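Local atomic coordinates of phenazine-1-carboxylate N-methyltransferase (Pseudomonas aeruginosa, PDB entry 2IP2), a protein that catalyses the N-methylation of phenazine-1-carboxylate by S-adenosyl-L-methionine, giving 5-methylphenazine-1-carboxylate, a step in the biosynthesis of the virulence pigment pyocyanin. Residues A[170-175]-A[235-240]; A[228-233]-A[252-257]; A[32-37]-A[79-84]; A[154-159]-A[321-326]; A[115-120]-A[291-296]. One frame throughout, in Å; residues are numbered along the deposited sequence.

Interaction 1 of 5, residues A[170-175]-A[235-240]; sequences SFVDVG and DIYLLS
Leu238 and Phe171 meet on one face of the central sheet of the Rossmann-like class I methyltransferase domain. The contact joins two neighbouring parallel strands, 170-174 and 236-240. Leu238 CD1 lies 3.6 Å from Phe171 CD1, oblique to the ring. The first torsion of Phe171 sets CG between its backbone N and carbonyl carbon (chi1 64°), and the rest of the ring extends clear of strand 236-240. Helix 180-188 meets both side chains through Ile185. Ladder bonds alternate from strand to strand: Val172 N to Ile236 O, Leu238 N to Val172 O, and Val174 N to Leu238 O. On the reverse face Val174 CG1 lies 3.8 Å from Leu239 CD1, and both side chains reach Leu254 of helix 248-261. Val172 lies over one face of the Tyr237 ring in a CH-pi contact, with CB 4.2 Å from the ring centroid. At the start of the strands Ser170 N gives a nearly straight bond to Asp235 OD2 (165°). Asp235 N bonds back to Ser170 OG at 3.3 Å. At the other end, a water accepts from Ser240 N at 2.8 Å and lies 2.7 Å from Asp173 OD1, while Asp173 OD2 bonds to Thr182 OG1.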
# COMPACT_ATOMS: atom_id res chain seq x y z
N SER A 170 4.54 11.74 -41.71
CA SER A 170 5.76 12.14 -41.02
C SER A 170 5.40 12.64 -39.59
O SER A 170 4.40 13.30 -39.38
CB SER A 170 6.51 13.23 -41.82
OG SER A 170 5.78 14.46 -41.90
N PHE A 171 6.24 12.34 -38.61
CA PHE A 171 5.97 12.92 -37.32
C PHE A 171 7.20 13.60 -36.74
O PHE A 171 8.32 13.36 -37.22
CB PHE A 171 5.44 11.85 -36.37
CG PHE A 171 6.42 10.75 -36.08
CD1 PHE A 171 7.34 10.89 -35.03
CD2 PHE A 171 6.45 9.60 -36.87
CE1 PHE A 171 8.25 9.92 -34.74
CE2 PHE A 171 7.35 8.57 -36.59
CZ PHE A 171 8.26 8.72 -35.52
N VAL A 172 6.99 14.45 -35.72
CA VAL A 172 8.10 15.12 -34.99
C VAL A 172 7.86 14.87 -33.51
O VAL A 172 6.82 15.25 -32.97
CB VAL A 172 8.19 16.66 -35.32
CG1 VAL A 172 9.28 17.39 -34.50
CG2 VAL A 172 8.41 16.91 -36.80
N ASP A 173 8.81 14.20 -32.88
CA ASP A 173 8.75 13.85 -31.47
C ASP A 173 9.46 14.99 -30.72
O ASP A 173 10.69 15.01 -30.65
CB ASP A 173 9.43 12.47 -31.25
CG ASP A 173 9.26 11.92 -29.82
OD1 ASP A 173 8.81 12.69 -28.95
OD2 ASP A 173 9.64 10.71 -29.56
N VAL A 174 8.70 15.97 -30.21
CA VAL A 174 9.33 17.11 -29.56
C VAL A 174 9.63 16.78 -28.06
O VAL A 174 8.74 16.42 -27.29
CB VAL A 174 8.59 18.51 -29.89
CG1 VAL A 174 7.55 18.41 -31.03
CG2 VAL A 174 8.00 19.15 -28.72
N GLY A 175 10.88 16.88 -27.65
CA GLY A 175 11.28 16.50 -26.30
C GLY A 175 11.33 15.00 -26.14
O GLY A 175 10.87 14.45 -25.14
N ASP A 235 3.35 16.03 -40.33
CA ASP A 235 1.91 15.72 -40.25
C ASP A 235 1.43 15.60 -38.79
O ASP A 235 0.31 16.03 -38.45
CB ASP A 235 1.56 14.45 -41.02
CG ASP A 235 1.93 14.56 -42.51
OD1 ASP A 235 1.54 15.59 -43.14
OD2 ASP A 235 2.61 13.65 -43.01
N ILE A 236 2.28 15.00 -37.95
CA ILE A 236 1.89 14.76 -36.55
C ILE A 236 3.03 15.27 -35.62
O ILE A 236 4.19 14.83 -35.77
CB ILE A 236 1.61 13.26 -36.29
CG1 ILE A 236 0.44 12.78 -37.15
CG2 ILE A 236 1.31 13.04 -34.79
CD1 ILE A 236 0.36 11.28 -37.35
N TYR A 237 2.70 16.18 -34.71
CA TYR A 237 3.65 16.74 -33.70
C TYR A 237 3.26 16.17 -32.34
O TYR A 237 2.21 16.50 -31.80
CB TYR A 237 3.59 18.27 -33.65
CG TYR A 237 4.33 18.83 -34.86
CD1 TYR A 237 3.79 18.71 -36.15
CD2 TYR A 237 5.59 19.43 -34.70
CE1 TYR A 237 4.52 19.19 -37.26
CE2 TYR A 237 6.30 19.91 -35.80
CZ TYR A 237 5.76 19.78 -37.07
OH TYR A 237 6.50 20.23 -38.17
N LEU A 238 4.13 15.32 -31.81
CA LEU A 238 3.89 14.59 -30.55
C LEU A 238 4.55 15.38 -29.45
O LEU A 238 5.76 15.66 -29.53
CB LEU A 238 4.56 13.24 -30.68
CG LEU A 238 4.08 12.38 -31.84
CD1 LEU A 238 5.19 11.37 -32.18
CD2 LEU A 238 2.69 11.80 -31.60
N LEU A 239 3.76 15.74 -28.43
CA LEU A 239 4.18 16.49 -27.26
C LEU A 239 3.93 15.57 -26.05
O LEU A 239 2.86 15.61 -25.47
CB LEU A 239 3.33 17.80 -27.12
CG LEU A 239 3.86 19.04 -27.85
CD1 LEU A 239 4.21 18.75 -29.32
CD2 LEU A 239 2.86 20.25 -27.75
N SER A 240 4.90 14.70 -25.74
CA SER A 240 4.69 13.64 -24.75
C SER A 240 5.39 14.06 -23.49
O SER A 240 6.62 14.28 -23.48
CB SER A 240 5.25 12.30 -25.26
OG SER A 240 5.25 11.27 -24.26
O HOH W 1 7.14 14.12 -27.31

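Interaction 2 of 5, residues A[228-233]-A[252-257]; sequences QEVPSN and LRLLGN
Gln228 and Arg253 both fold their chains to bring their flat ends together. Gln228 bends at its second torsion (chi2 -61°), which turns its amide back to the helix although its CB points away. Arg253 starts towards the loop and bends at its third torsion (chi3 61°). Gln228 NE2 then lies over one face of the guanidinium, the amide and guanidinium planes 22° apart. The approach of these groups is implausibly close, and Gln228 was modelled in two conformers, so the details of this pair are doubtful. Arg253 NE has a sounder partner in the backbone carbonyl of Leu227. Asn257 points to the loop, and its ND2 packs 3.5 Å from Gln228 C and 3.6 Å from Glu229 N. The same ND2 donates to Met226 O, which ties the helix to the loop just before Gln228. Val230 points toward the helix, with CG2 3.6 Å from Asn257 O and CG1 4.4 Å from Leu254 CD1. In this Rossmann-like domain the loop 228-233 leads from strand 219-223 to strand 236-240. Helix 248-261 follows the latter strand, and Val230 sits between that helix, Tyr237 of strand 236-240 and Leu197 of strand 193-198.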
# COMPACT_ATOMS: atom_id res chain seq x y z
N GLN A 228 12.50 27.81 -29.35
CA GLN A 228 12.83 28.67 -30.50
C GLN A 228 12.41 28.13 -31.86
O GLN A 228 11.91 28.85 -32.72
CB GLN A 228 14.08 29.56 -30.36
CG GLN A 228 14.19 30.39 -29.00
CD GLN A 228 13.07 31.37 -28.76
OE1 GLN A 228 12.78 32.22 -29.62
NE2 GLN A 228 12.46 31.29 -27.57
N GLU A 229 12.54 26.81 -32.03
CA GLU A 229 12.33 26.19 -33.33
C GLU A 229 11.94 24.72 -33.23
O GLU A 229 12.47 24.01 -32.38
CB GLU A 229 13.60 26.35 -34.18
CG GLU A 229 13.37 26.46 -35.66
CD GLU A 229 14.67 26.74 -36.44
OE1 GLU A 229 15.72 26.12 -36.12
OE2 GLU A 229 14.63 27.55 -37.39
N VAL A 230 11.05 24.26 -34.12
CA VAL A 230 10.84 22.81 -34.30
C VAL A 230 10.93 22.41 -35.78
O VAL A 230 10.66 23.24 -36.62
CB VAL A 230 9.48 22.30 -33.74
CG1 VAL A 230 9.35 22.58 -32.22
CG2 VAL A 230 8.29 22.84 -34.55
N PRO A 231 11.31 21.15 -36.08
CA PRO A 231 11.35 20.64 -37.46
C PRO A 231 10.03 20.85 -38.20
O PRO A 231 8.93 20.73 -37.61
CB PRO A 231 11.68 19.13 -37.28
CG PRO A 231 12.39 19.03 -35.94
CD PRO A 231 11.79 20.15 -35.09
N SER A 232 10.16 21.23 -39.48
CA SER A 232 9.02 21.68 -40.28
C SER A 232 8.29 20.57 -41.05
O SER A 232 8.83 19.47 -41.32
CB SER A 232 9.44 22.80 -41.26
OG SER A 232 9.46 24.07 -40.64
N ASN A 233 7.06 20.92 -41.46
CA ASN A 233 6.26 20.12 -42.40
C ASN A 233 5.81 18.75 -41.88
O ASN A 233 5.50 17.87 -42.66
CB ASN A 233 7.03 19.94 -43.78
CG ASN A 233 6.06 19.75 -44.95
OD1 ASN A 233 4.97 20.37 -44.96
ND2 ASN A 233 6.42 18.89 -45.94
N LEU A 252 3.13 28.58 -24.82
CA LEU A 252 2.58 29.26 -25.97
C LEU A 252 3.67 29.41 -27.05
O LEU A 252 3.35 29.32 -28.23
CB LEU A 252 1.92 30.62 -25.59
CG LEU A 252 0.56 30.68 -24.88
CD1 LEU A 252 0.20 32.16 -24.69
CD2 LEU A 252 -0.59 29.97 -25.61
N ARG A 253 4.93 29.57 -26.65
CA ARG A 253 6.00 29.57 -27.66
C ARG A 253 6.06 28.22 -28.39
O ARG A 253 6.12 28.18 -29.61
CB ARG A 253 7.39 29.89 -27.11
CG ARG A 253 7.61 31.30 -26.49
CD ARG A 253 9.12 31.64 -26.38
NE ARG A 253 9.77 31.65 -27.69
CZ ARG A 253 9.78 32.69 -28.53
NH1 ARG A 253 9.21 33.85 -28.18
NH2 ARG A 253 10.38 32.59 -29.71
N LEU A 254 5.99 27.12 -27.64
CA LEU A 254 6.08 25.79 -28.25
C LEU A 254 4.90 25.55 -29.21
O LEU A 254 5.06 25.14 -30.38
CB LEU A 254 6.10 24.71 -27.13
CG LEU A 254 6.06 23.29 -27.66
CD1 LEU A 254 7.39 22.99 -28.35
CD2 LEU A 254 5.84 22.35 -26.46
N LEU A 255 3.71 25.82 -28.73
CA LEU A 255 2.52 25.59 -29.50
C LEU A 255 2.50 26.41 -30.80
O LEU A 255 2.04 25.92 -31.84
CB LEU A 255 1.27 25.84 -28.67
CG LEU A 255 1.03 24.81 -27.55
CD1 LEU A 255 -0.10 25.28 -26.65
CD2 LEU A 255 0.72 23.45 -28.15
N GLY A 256 2.99 27.65 -30.71
CA GLY A 256 3.12 28.54 -31.90
C GLY A 256 4.16 28.02 -32.88
O GLY A 256 3.94 28.03 -34.12
N ASN A 257 5.29 27.57 -32.33
CA ASN A 257 6.32 26.85 -33.12
C ASN A 257 5.74 25.67 -33.90
O ASN A 257 5.95 25.55 -35.12
CB ASN A 257 7.50 26.43 -32.24
CG ASN A 257 8.37 27.61 -31.83
OD1 ASN A 257 8.26 28.72 -32.40
ND2 ASN A 257 9.19 27.41 -30.80

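Interaction 3 of 5, residues A[32-37]-A[79-84]; sequences GLADLI and YANTPT
In the N-terminal dimerisation domain, which belongs to the helix-turn-helix clan, Ile37 and Ala34 of the short helix 33-38 meet strand 78-81 of a two-stranded antiparallel hairpin. The helix and strand segments run at 109° to each other. Ile37 points to the strand and touches it with both branches. Ile37 CG2 lies against the backbone, 3.5 Å from Tyr79 O and 3.6 Å from Ala80 CA. Ile37 CD1 reaches Tyr79 CB at 3.9 Å, while the tyrosine ring extends past the helix and its OH bonds to Asp44. Asn81 grips the helix. Its CG stands anti to its own carbonyl carbon (chi1 -78°), which carries the amide across to Ala34. Asn81 ND2 donates to Ala34 O at 3.0 Å with a nearly straight N-H (172°), and the acceptor lies in the amide plane. Asn81 OD1 packs 3.6 Å from Ala34 CB. Phe71 of the other hairpin strand and Met62 of helix 55-67 close round Ile37. Past the strand, Pro83 and Thr84 pack on Ala8 and Leu12 of the second subunit. Asn81 ND2 also donates to Glu38 and OD1 bonds to Ser85 OG, so bonds at both ends of this buried amide should fix its flip and its rotation.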
# COMPACT_ATOMS: atom_id res chain seq x y z
N GLY A 32 12.93 -12.73 -7.99
CA GLY A 32 12.70 -13.33 -9.33
C GLY A 32 11.79 -14.57 -9.27
O GLY A 32 11.88 -15.45 -10.12
N LEU A 33 10.87 -14.59 -8.33
CA LEU A 33 9.91 -15.72 -8.19
C LEU A 33 9.10 -16.03 -9.47
O LEU A 33 8.89 -17.18 -9.82
CB LEU A 33 8.94 -15.48 -7.02
CG LEU A 33 9.56 -15.34 -5.64
CD1 LEU A 33 8.41 -15.28 -4.59
CD2 LEU A 33 10.55 -16.48 -5.34
N ALA A 34 8.66 -14.99 -10.15
CA ALA A 34 7.94 -15.20 -11.37
C ALA A 34 8.77 -15.89 -12.47
O ALA A 34 8.22 -16.74 -13.19
CB ALA A 34 7.42 -13.85 -11.89
N ASP A 35 10.03 -15.51 -12.61
CA ASP A 35 10.99 -16.18 -13.52
C ASP A 35 11.27 -17.61 -13.11
O ASP A 35 11.17 -18.53 -13.95
CB ASP A 35 12.29 -15.38 -13.56
CG ASP A 35 12.01 -13.91 -13.93
OD1 ASP A 35 11.28 -13.71 -14.95
OD2 ASP A 35 12.46 -12.99 -13.20
N LEU A 36 11.58 -17.81 -11.83
CA LEU A 36 11.77 -19.17 -11.31
C LEU A 36 10.57 -20.04 -11.60
O LEU A 36 10.72 -21.17 -12.13
CB LEU A 36 12.10 -19.15 -9.79
CG LEU A 36 13.39 -18.38 -9.42
CD1 LEU A 36 13.50 -18.22 -7.97
CD2 LEU A 36 14.67 -19.13 -9.90
N ILE A 37 9.39 -19.56 -11.25
CA ILE A 37 8.15 -20.32 -11.49
C ILE A 37 7.91 -20.65 -12.95
O ILE A 37 7.55 -21.81 -13.27
CB ILE A 37 6.90 -19.64 -10.85
CG1 ILE A 37 7.00 -19.76 -9.31
CG2 ILE A 37 5.61 -20.25 -11.40
CD1 ILE A 37 6.08 -18.75 -8.48
N TYR A 79 3.17 -24.05 -8.22
CA TYR A 79 2.74 -22.65 -8.45
C TYR A 79 2.81 -22.33 -9.92
O TYR A 79 3.56 -22.97 -10.66
CB TYR A 79 3.71 -21.73 -7.72
CG TYR A 79 3.58 -21.81 -6.23
CD1 TYR A 79 2.37 -21.46 -5.60
CD2 TYR A 79 4.65 -22.23 -5.47
CE1 TYR A 79 2.24 -21.56 -4.19
CE2 TYR A 79 4.55 -22.32 -4.06
CZ TYR A 79 3.36 -21.96 -3.43
OH TYR A 79 3.25 -22.08 -2.06
N ALA A 80 2.10 -21.28 -10.36
CA ALA A 80 2.10 -20.92 -11.77
C ALA A 80 1.86 -19.41 -11.87
O ALA A 80 1.23 -18.81 -10.99
CB ALA A 80 0.96 -21.72 -12.53
N ASN A 81 2.33 -18.80 -12.95
CA ASN A 81 2.05 -17.38 -13.18
C ASN A 81 0.58 -17.09 -13.53
O ASN A 81 -0.15 -17.99 -13.98
CB ASN A 81 3.03 -16.84 -14.23
CG ASN A 81 4.40 -16.57 -13.62
OD1 ASN A 81 4.50 -15.84 -12.62
ND2 ASN A 81 5.45 -17.20 -14.17
N THR A 82 0.18 -15.83 -13.32
CA THR A 82 -1.13 -15.28 -13.69
C THR A 82 -0.85 -14.10 -14.65
O THR A 82 0.32 -13.69 -14.79
CB THR A 82 -1.89 -14.80 -12.45
OG1 THR A 82 -1.12 -13.81 -11.74
CG2 THR A 82 -2.26 -16.00 -11.50
N PRO A 83 -1.88 -13.58 -15.38
CA PRO A 83 -1.59 -12.34 -16.12
C PRO A 83 -0.88 -11.23 -15.29
O PRO A 83 -0.01 -10.54 -15.82
CB PRO A 83 -2.96 -11.85 -16.61
CG PRO A 83 -3.93 -13.02 -16.38
CD PRO A 83 -3.24 -14.11 -15.62
N THR A 84 -1.24 -11.10 -14.01
CA THR A 84 -0.62 -10.11 -13.14
C THR A 84 0.88 -10.44 -12.90
O THR A 84 1.74 -9.57 -13.09
CB THR A 84 -1.37 -9.94 -11.77
OG1 THR A 84 -2.72 -9.50 -12.00
CG2 THR A 84 -0.71 -8.85 -10.94

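Interaction 4 of 5, residues A[154-159]-A[321-326]; sequences NLAFHE and DLPMET
Pro323 lays its ring against the backbone of helix 154-163, with CD 3.9 Å from Ala156 CA and CG 3.8 Å from Leu155 O. Two helix side chains flank this contact. Leu155 points to the ring, and its CB lies 4.2 Å from Pro323 CB. Glu159 crosses the proline at about a right angle, with the methylene CG 4.1 Å from Pro323 CD. The glutamate chain is bent at its second torsion (chi2 -58°), which takes the carboxylate away to a salt bridge with Arg162. The proline belongs to the turn between the antiparallel strands 314-322 and 326-333, at the edge of the Rossmann-like sheet. The turn is closed by the backbone bond from Leu322 N to Thr326 O. The methyl of Ala156 rests against both arms of the turn, with Ala156 CB 4.2 Å from Leu322 CB on one and 3.4 Å from Thr326 CG2 on the other. The second distance is unusually short and doubtful, since Thr326 was modelled in two conformers. Leu322 also sends CD2 to within 4.1 Å of Glu159 CB. Ile271 of strand 267-272 packs on both Leu322 and Thr326. Leu155 and Met324 face the second subunit, where they touch its Ala9 and Ile13.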
# COMPACT_ATOMS: atom_id res chain seq x y z
N ASN A 154 5.44 2.29 -21.82
CA ASN A 154 5.37 1.89 -23.22
C ASN A 154 4.02 1.25 -23.55
O ASN A 154 3.63 1.18 -24.72
CB ASN A 154 6.53 0.95 -23.60
CG ASN A 154 7.88 1.71 -23.72
OD1 ASN A 154 7.94 2.93 -23.53
ND2 ASN A 154 8.94 0.97 -24.02
N LEU A 155 3.30 0.83 -22.50
CA LEU A 155 1.92 0.37 -22.65
C LEU A 155 1.08 1.43 -23.36
O LEU A 155 0.29 1.12 -24.26
CB LEU A 155 1.29 -0.00 -21.29
CG LEU A 155 1.25 -1.47 -20.87
CD1 LEU A 155 2.61 -2.02 -20.47
CD2 LEU A 155 0.24 -1.71 -19.74
N ALA A 156 1.24 2.69 -22.96
CA ALA A 156 0.45 3.76 -23.53
C ALA A 156 0.96 4.06 -24.94
O ALA A 156 0.17 4.20 -25.89
CB ALA A 156 0.49 5.00 -22.67
N PHE A 157 2.29 4.14 -25.08
CA PHE A 157 2.92 4.47 -26.36
C PHE A 157 2.54 3.48 -27.46
O PHE A 157 2.45 3.89 -28.60
CB PHE A 157 4.46 4.50 -26.26
CG PHE A 157 5.02 5.69 -25.49
CD1 PHE A 157 4.22 6.79 -25.13
CD2 PHE A 157 6.37 5.70 -25.12
CE1 PHE A 157 4.78 7.89 -24.41
CE2 PHE A 157 6.92 6.79 -24.41
CZ PHE A 157 6.12 7.88 -24.05
N HIS A 158 2.38 2.19 -27.14
CA HIS A 158 2.07 1.19 -28.15
C HIS A 158 0.66 1.35 -28.67
O HIS A 158 0.36 0.93 -29.80
CB HIS A 158 2.29 -0.25 -27.64
CG HIS A 158 3.74 -0.60 -27.44
ND1 HIS A 158 4.71 -0.36 -28.39
CD2 HIS A 158 4.37 -1.17 -26.39
CE1 HIS A 158 5.88 -0.78 -27.94
NE2 HIS A 158 5.71 -1.26 -26.72
N GLU A 159 -0.22 1.94 -27.84
CA GLU A 159 -1.59 2.29 -28.30
C GLU A 159 -1.61 3.43 -29.29
O GLU A 159 -2.51 3.48 -30.11
CB GLU A 159 -2.54 2.67 -27.17
CG GLU A 159 -3.29 1.48 -26.55
CD GLU A 159 -4.11 0.69 -27.55
OE1 GLU A 159 -5.16 1.18 -28.08
OE2 GLU A 159 -3.69 -0.45 -27.81
N ASP A 321 -8.60 8.17 -23.55
CA ASP A 321 -7.97 7.63 -22.35
C ASP A 321 -7.07 6.48 -22.70
O ASP A 321 -7.54 5.44 -23.21
CB ASP A 321 -9.03 7.16 -21.35
CG ASP A 321 -9.82 8.31 -20.75
OD1 ASP A 321 -9.40 9.46 -20.93
OD2 ASP A 321 -10.85 8.07 -20.08
N LEU A 322 -5.79 6.65 -22.42
CA LEU A 322 -4.78 5.60 -22.67
C LEU A 322 -4.46 4.82 -21.38
O LEU A 322 -4.87 5.22 -20.29
CB LEU A 322 -3.48 6.21 -23.27
CG LEU A 322 -3.46 7.10 -24.52
CD1 LEU A 322 -2.04 7.71 -24.64
CD2 LEU A 322 -3.80 6.30 -25.79
N PRO A 323 -3.71 3.69 -21.48
CA PRO A 323 -3.32 2.99 -20.25
C PRO A 323 -2.55 3.84 -19.25
O PRO A 323 -1.90 4.83 -19.61
CB PRO A 323 -2.43 1.82 -20.76
CG PRO A 323 -2.84 1.61 -22.17
CD PRO A 323 -3.26 2.99 -22.70
N MET A 324 -2.63 3.40 -17.98
CA MET A 324 -1.91 3.97 -16.86
C MET A 324 -2.20 5.45 -16.69
O MET A 324 -1.27 6.27 -16.60
CB MET A 324 -0.42 3.72 -16.99
CG MET A 324 -0.16 2.34 -17.59
SD MET A 324 1.32 1.61 -16.93
CE MET A 324 1.49 2.56 -15.39
N GLU A 325 -3.50 5.77 -16.70
CA GLU A 325 -3.98 7.11 -16.41
C GLU A 325 -3.38 8.20 -17.32
O GLU A 325 -3.25 9.34 -16.90
CB GLU A 325 -3.82 7.46 -14.90
CG GLU A 325 -4.64 6.60 -13.92
CD GLU A 325 -6.16 6.71 -14.10
OE1 GLU A 325 -6.64 7.79 -14.50
OE2 GLU A 325 -6.88 5.72 -13.83
N THR A 326 -3.07 7.87 -18.58
CA THR A 326 -2.51 8.91 -19.47
C THR A 326 -3.55 9.31 -20.50
O THR A 326 -4.45 8.55 -20.80
CB THR A 326 -1.15 8.52 -20.16
OG1 THR A 326 -0.98 9.24 -21.40
CG2 THR A 326 -1.09 7.08 -20.44

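Interaction 5 of 5, residues A[115-120]-A[291-296]; sequences EALLSG and LFMACA
Phe292 pushes its ring towards helix 113-119 and meets backbone carbonyls with its edge. Phe292 CZ lies 3.3 Å from Ala116 O and CE1 lies 3.5 Å from Gly120 O, both oxygens near the ring plane. Leu117 CD2 approaches obliquely, 3.8 Å from Phe292 CE2. Met293, next along the helix, adds a sulfur contact, with SD 3.7 Å from Ala116 CB. Its chain is bent at the second and third torsions (both near 60°), which curls Met293 CE round to 4.1 Å from Leu117 CD1. Phe292 CG is anti to the backbone N (chi1 166°), and this throws the ring across to the other helix. The contact is a nearly perpendicular crossing of two helices in the O-methyltransferase domain, with segment axes 10.5 Å apart. Gly120 and Ala296 follow the two helices with positive phi. Ser119 N and OG both bond to Glu115 O, from opposite faces of its carbonyl plane, in the last turn before Gly120. Farther out, Trp110 packs on Met293 and Leu126 of helix 123-128 on Ala116. The second subunit borders the contact: its Ser53 and Arg57 donate to Leu117 O, and its Arg60 packs on Phe292.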
# COMPACT_ATOMS: atom_id res chain seq x y z
N GLU A 115 6.98 15.54 6.19
CA GLU A 115 7.88 16.68 6.15
C GLU A 115 7.83 17.33 4.73
O GLU A 115 7.87 18.59 4.57
CB GLU A 115 9.32 16.30 6.52
CG GLU A 115 10.33 17.47 6.43
CD GLU A 115 11.76 17.09 6.79
OE1 GLU A 115 11.99 15.92 7.19
OE2 GLU A 115 12.67 17.95 6.69
N ALA A 116 7.68 16.48 3.71
CA ALA A 116 7.62 16.89 2.30
C ALA A 116 6.39 17.75 2.05
O ALA A 116 6.50 18.85 1.51
CB ALA A 116 7.65 15.64 1.38
N LEU A 117 5.20 17.28 2.44
CA LEU A 117 3.99 18.03 2.12
C LEU A 117 3.88 19.33 2.95
O LEU A 117 3.21 20.28 2.51
CB LEU A 117 2.71 17.17 2.38
CG LEU A 117 2.58 16.09 1.26
CD1 LEU A 117 1.87 14.77 1.66
CD2 LEU A 117 2.01 16.74 -0.07
N LEU A 118 4.48 19.34 4.12
CA LEU A 118 4.55 20.57 4.94
C LEU A 118 5.53 21.58 4.30
O LEU A 118 5.15 22.71 3.94
CB LEU A 118 5.02 20.21 6.35
CG LEU A 118 4.06 19.50 7.34
CD1 LEU A 118 4.60 19.39 8.76
CD2 LEU A 118 2.69 20.17 7.39
N SER A 119 6.78 21.16 4.12
CA SER A 119 7.86 22.08 3.70
C SER A 119 7.79 22.46 2.20
O SER A 119 8.27 23.52 1.75
CB SER A 119 9.22 21.45 4.02
OG SER A 119 9.48 20.37 3.13
N GLY A 120 7.24 21.57 1.39
CA GLY A 120 7.33 21.73 -0.05
C GLY A 120 8.55 21.13 -0.73
O GLY A 120 8.63 21.16 -1.95
N LEU A 291 3.93 12.67 -8.14
CA LEU A 291 4.76 13.59 -8.95
C LEU A 291 5.40 14.69 -8.09
O LEU A 291 6.58 15.03 -8.28
CB LEU A 291 3.93 14.17 -10.12
CG LEU A 291 4.69 14.97 -11.20
CD1 LEU A 291 5.96 14.24 -11.62
CD2 LEU A 291 3.81 15.13 -12.42
N PHE A 292 4.63 15.23 -7.14
CA PHE A 292 5.18 16.12 -6.16
C PHE A 292 6.26 15.41 -5.32
O PHE A 292 7.37 15.94 -5.13
CB PHE A 292 4.09 16.69 -5.19
CG PHE A 292 4.71 17.32 -3.98
CD1 PHE A 292 5.34 18.58 -4.10
CD2 PHE A 292 4.80 16.60 -2.75
CE1 PHE A 292 6.03 19.12 -2.99
CE2 PHE A 292 5.45 17.12 -1.65
CZ PHE A 292 6.08 18.41 -1.76
N MET A 293 5.93 14.20 -4.83
CA MET A 293 6.82 13.50 -3.86
C MET A 293 8.15 13.20 -4.55
O MET A 293 9.20 13.25 -3.90
CB MET A 293 6.17 12.22 -3.35
CG MET A 293 6.84 11.59 -2.05
SD MET A 293 6.69 12.80 -0.72
CE MET A 293 4.90 13.03 -0.52
N ALA A 294 8.11 12.96 -5.87
CA ALA A 294 9.33 12.59 -6.59
C ALA A 294 10.17 13.82 -7.01
O ALA A 294 11.35 13.84 -6.82
CB ALA A 294 9.01 11.79 -7.80
N CYS A 295 9.52 14.85 -7.54
CA CYS A 295 10.29 15.92 -8.15
C CYS A 295 9.56 17.26 -8.21
O CYS A 295 9.90 18.12 -9.08
CB CYS A 295 10.63 15.51 -9.57
SG CYS A 295 9.20 15.33 -10.65
N ALA A 296 8.57 17.46 -7.34
CA ALA A 296 7.81 18.74 -7.26
C ALA A 296 7.12 19.06 -8.59
O ALA A 296 6.89 20.24 -8.90
CB ALA A 296 8.74 19.96 -6.83

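How the interactions relate
Interactions 1 and 2 form one continuous piece of the Rossmann-like domain. Their centres are 11 Å apart, and Tyr237 OH lies 2.5 Å from Pro231 O, a probable hydrogen bond. Interaction 4 touches interaction 1 where Ser240 OG meets Phe157 CE1 at 3.4 Å. This junction lies near the predicted S-adenosyl-L-methionine site: the side chain of Arg241 is about 4 Å from that of Ser240 and about 5 Å from that of Thr326. The other predicted residue, Asp198, is about 8 Å from Asp173, side chain to side chain. Interaction 3, in the dimerisation domain, is centred 38 Å from interaction 1. Interactions 3, 4 and 5 all border the second subunit.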